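Local coordinates for protein protease (Actinomadura keratinilytica, PDB 8C4X) that is the inhibitor I9-type propeptide part of a peptidase S8 (subtilisin-like) precursor, probably a serine endopeptidase, and as in relatives probably inhibits the protease domain, at residues G26-D30 with R43-N49. Residues are numbered along the deposited sequence; the frame is centred on the assembly and turned at random.
Sequences GVSVD and RFGKVLN
The side-chain amide of N49 reaches the backbone just ahead of helix 29-36. Its ND2 gives a nearly straight hydrogen bond to V27 O, at 2.9 Å and 171°. The acceptor lies in the amide plane of N49, and the donor lies in the carbonyl plane of V27. The other end of the amide works through water: N49 OD1 accepts from a water that in turn accepts from V29 N. CG of N49 stands anti to the backbone N (chi1 -168°), which carries the amide across to this turn. With an alanine here both amide ends are gone, and V27 O would probably lose this donor and the water on V29 N its second partner.

A salt bridge joins D30 and R43. R43 NH1 lies 2.8 Å from D30 OD1 and meets it from above the carboxylate plane. OD1 sits at the guanidinium edge, near its plane, and the carboxylate and guanidinium planes are 53° apart. A second water links NH1 to D30 O, while NE hydrogen-bonds to T40 OG1.

Between these polar ends sits the buried V29. Its CG1 packs on R43 CG at 4.1 Å, and its CG2 lies 3.8 Å from N49 OD1. V29 also touches L23 and F51.

S28 is the N-cap of helix 29-36, with OG bonded to S31 N. The contact thus ties the helix start to edge strand 42-44 and the loop after it, within the ferredoxin-like alpha+beta fold (beta-alpha-beta-beta-alpha-beta) of an I9 propeptide domain, as in relatives of subtilisin.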
ATOM      1  N   GLY B  26       8.426 -12.223   5.344  1.00 25.56           N
ATOM      2  CA  GLY B  26       7.813 -13.529   5.211  1.00 31.09           C
ATOM      3  C   GLY B  26       6.376 -13.530   4.738  1.00 28.30           C
ATOM      4  O   GLY B  26       5.826 -14.610   4.477  1.00 28.10           O
ATOM      5  N   VAL B  27       5.740 -12.369   4.630  1.00 21.40           N
ATOM      6  CA  VAL B  27       4.371 -12.275   4.137  1.00 17.94           C
ATOM      7  C   VAL B  27       4.424 -12.170   2.620  1.00 20.70           C
ATOM      8  O   VAL B  27       5.210 -11.388   2.073  1.00 19.78           O
ATOM      9  CB  VAL B  27       3.651 -11.064   4.753  1.00 18.38           C
ATOM     10  CG1 VAL B  27       2.281 -10.881   4.131  1.00 16.29           C
ATOM     11  CG2 VAL B  27       3.541 -11.219   6.268  1.00 22.23           C
ATOM     12  N   SER B  28       3.599 -12.957   1.934  1.00 16.82           N
ATOM     13  CA  SER B  28       3.608 -13.001   0.477  1.00 13.49           C
ATOM     14  C   SER B  28       2.718 -11.901  -0.093  1.00 16.14           C
ATOM     15  O   SER B  28       1.521 -11.845   0.208  1.00 15.45           O
ATOM     16  CB  SER B  28       3.134 -14.360  -0.029  1.00 18.39           C
ATOM     17  OG  SER B  28       2.731 -14.256  -1.376  1.00 19.00           O
ATOM     18  N   VAL B  29       3.307 -11.040  -0.931  1.00 15.87           N
ATOM     19  CA  VAL B  29       2.525 -10.032  -1.644  1.00 14.31           C
ATOM     20  C   VAL B  29       1.455 -10.694  -2.504  1.00 13.15           C
ATOM     21  O   VAL B  29       0.282 -10.307  -2.471  1.00 14.91           O
ATOM     22  CB  VAL B  29       3.455  -9.130  -2.479  1.00 14.17           C
ATOM     23  CG1 VAL B  29       2.668  -8.359  -3.549  1.00 14.66           C
ATOM     24  CG2 VAL B  29       4.213  -8.159  -1.563  1.00 15.96           C
ATOM     25  N   ASP B  30       1.845 -11.697  -3.298  1.00 14.26           N
ATOM     26  CA  ASP B  30       0.894 -12.324  -4.209  1.00 14.95           C
ATOM     27  C   ASP B  30      -0.262 -12.956  -3.450  1.00 14.63           C
ATOM     28  O   ASP B  30      -1.419 -12.853  -3.872  1.00 16.34           O
ATOM     29  CB  ASP B  30       1.597 -13.382  -5.054  1.00 15.69           C
ATOM     30  CG  ASP B  30       2.559 -12.786  -6.056  1.00 20.95           C
ATOM     31  OD1 ASP B  30       2.516 -11.553  -6.277  1.00 21.17           O
ATOM     32  OD2 ASP B  30       3.365 -13.556  -6.622  1.00 20.34           O
ATOM     33  N   ARG B  43       4.111  -4.657  -8.268  1.00 13.69           N
ATOM     34  CA  ARG B  43       4.467  -5.491  -7.131  1.00 11.87           C
ATOM     35  C   ARG B  43       5.978  -5.508  -6.973  1.00 10.18           C
ATOM     36  O   ARG B  43       6.712  -5.561  -7.968  1.00 14.40           O
ATOM     37  CB  ARG B  43       3.938  -6.911  -7.321  1.00 13.02           C
ATOM     38  CG  ARG B  43       2.425  -6.953  -7.433  1.00 12.97           C
ATOM     39  CD  ARG B  43       1.914  -8.386  -7.634  1.00 15.32           C
ATOM     40  NE  ARG B  43       0.486  -8.368  -7.931  1.00 16.62           N
ATOM     41  CZ  ARG B  43      -0.324  -9.416  -7.845  1.00 20.37           C
ATOM     42  NH1 ARG B  43       0.116 -10.603  -7.451  1.00 18.17           N
ATOM     43  NH2 ARG B  43      -1.609  -9.267  -8.151  1.00 16.42           N
ATOM     44  N   PHE B  44       6.432  -5.492  -5.723  1.00 10.95           N
ATOM     45  CA  PHE B  44       7.845  -5.412  -5.394  1.00 13.44           C
ATOM     46  C   PHE B  44       8.223  -6.587  -4.511  1.00 14.74           C
ATOM     47  O   PHE B  44       7.497  -6.926  -3.570  1.00 14.77           O
ATOM     48  CB  PHE B  44       8.188  -4.103  -4.659  1.00 12.51           C
ATOM     49  CG  PHE B  44       7.460  -2.891  -5.187  1.00 11.55           C
ATOM     50  CD1 PHE B  44       7.594  -2.513  -6.513  1.00 11.03           C
ATOM     51  CD2 PHE B  44       6.634  -2.136  -4.353  1.00 13.43           C
ATOM     52  CE1 PHE B  44       6.928  -1.406  -7.015  1.00 11.36           C
ATOM     53  CE2 PHE B  44       5.967  -1.012  -4.842  1.00 13.85           C
ATOM     54  CZ  PHE B  44       6.115  -0.649  -6.181  1.00 11.01           C
ATOM     55  N   GLY B  45       9.373  -7.183  -4.800  1.00 16.62           N
ATOM     56  CA  GLY B  45       9.899  -8.255  -3.974  1.00 19.27           C
ATOM     57  C   GLY B  45      11.361  -8.101  -3.607  1.00 19.50           C
ATOM     58  O   GLY B  45      11.840  -8.762  -2.679  1.00 23.39           O
ATOM     59  N   LYS B  46      12.092  -7.255  -4.330  1.00 13.95           N
ATOM     60  CA  LYS B  46      13.527  -7.120  -4.126  1.00 13.86           C
ATOM     61  C   LYS B  46      13.901  -5.883  -3.316  1.00 17.67           C
ATOM     62  O   LYS B  46      14.648  -5.987  -2.337  1.00 20.24           O
ATOM     63  CB  LYS B  46      14.241  -7.093  -5.486  1.00 16.01           C
ATOM     64  CG  LYS B  46      15.752  -7.082  -5.402  1.00 17.78           C
ATOM     65  CD  LYS B  46      16.312  -8.342  -4.764  1.00 20.47           C
ATOM     66  CE  LYS B  46      17.811  -8.204  -4.546  1.00 24.49           C
ATOM     67  NZ  LYS B  46      18.452  -9.520  -4.285  1.00 33.66           N
ATOM     68  N   VAL B  47      13.399  -4.705  -3.693  1.00 12.25           N
ATOM     69  CA  VAL B  47      13.743  -3.500  -2.938  1.00 13.91           C
ATOM     70  C   VAL B  47      12.728  -3.185  -1.856  1.00 14.34           C
ATOM     71  O   VAL B  47      13.022  -2.387  -0.953  1.00 15.36           O
ATOM     72  CB  VAL B  47      13.899  -2.259  -3.839  1.00 11.90           C
ATOM     73  CG1 VAL B  47      15.021  -2.480  -4.851  1.00 14.00           C
ATOM     74  CG2 VAL B  47      12.578  -1.889  -4.519  1.00 11.00           C
ATOM     75  N   LEU B  48      11.544  -3.786  -1.926  1.00 11.59           N
ATOM     76  CA  LEU B  48      10.520  -3.720  -0.902  1.00 12.45           C
ATOM     77  C   LEU B  48       9.765  -5.032  -0.968  1.00 15.20           C
ATOM     78  O   LEU B  48       9.732  -5.693  -2.009  1.00 15.86           O
ATOM     79  CB  LEU B  48       9.523  -2.581  -1.122  1.00 16.56           C
ATOM     80  CG  LEU B  48       9.939  -1.141  -0.921  1.00 17.48           C
ATOM     81  CD1 LEU B  48       8.755  -0.240  -1.268  1.00 16.72           C
ATOM     82  CD2 LEU B  48      10.403  -0.936   0.519  1.00 15.53           C
ATOM     83  N   ASN B  49       9.147  -5.397   0.146  1.00 13.07           N
ATOM     84  CA  ASN B  49       8.151  -6.464   0.150  1.00 13.33           C
ATOM     85  C   ASN B  49       6.810  -5.748   0.119  1.00 11.14           C
ATOM     86  O   ASN B  49       6.270  -5.376   1.155  1.00 14.17           O
ATOM     87  CB  ASN B  49       8.292  -7.353   1.379  1.00 15.05           C
ATOM     88  CG  ASN B  49       7.479  -8.626   1.267  1.00 17.07           C
ATOM     89  OD1 ASN B  49       7.401  -9.226   0.194  1.00 18.23           O
ATOM     90  ND2 ASN B  49       6.883  -9.056   2.381  1.00 15.84           N
TER
HETATM   91  O   HOH W   1       6.148 -11.102  -1.293  1.00 17.89           O
HETATM   92  O   HOH W   2      -1.885 -12.592  -6.671  1.00 18.79           O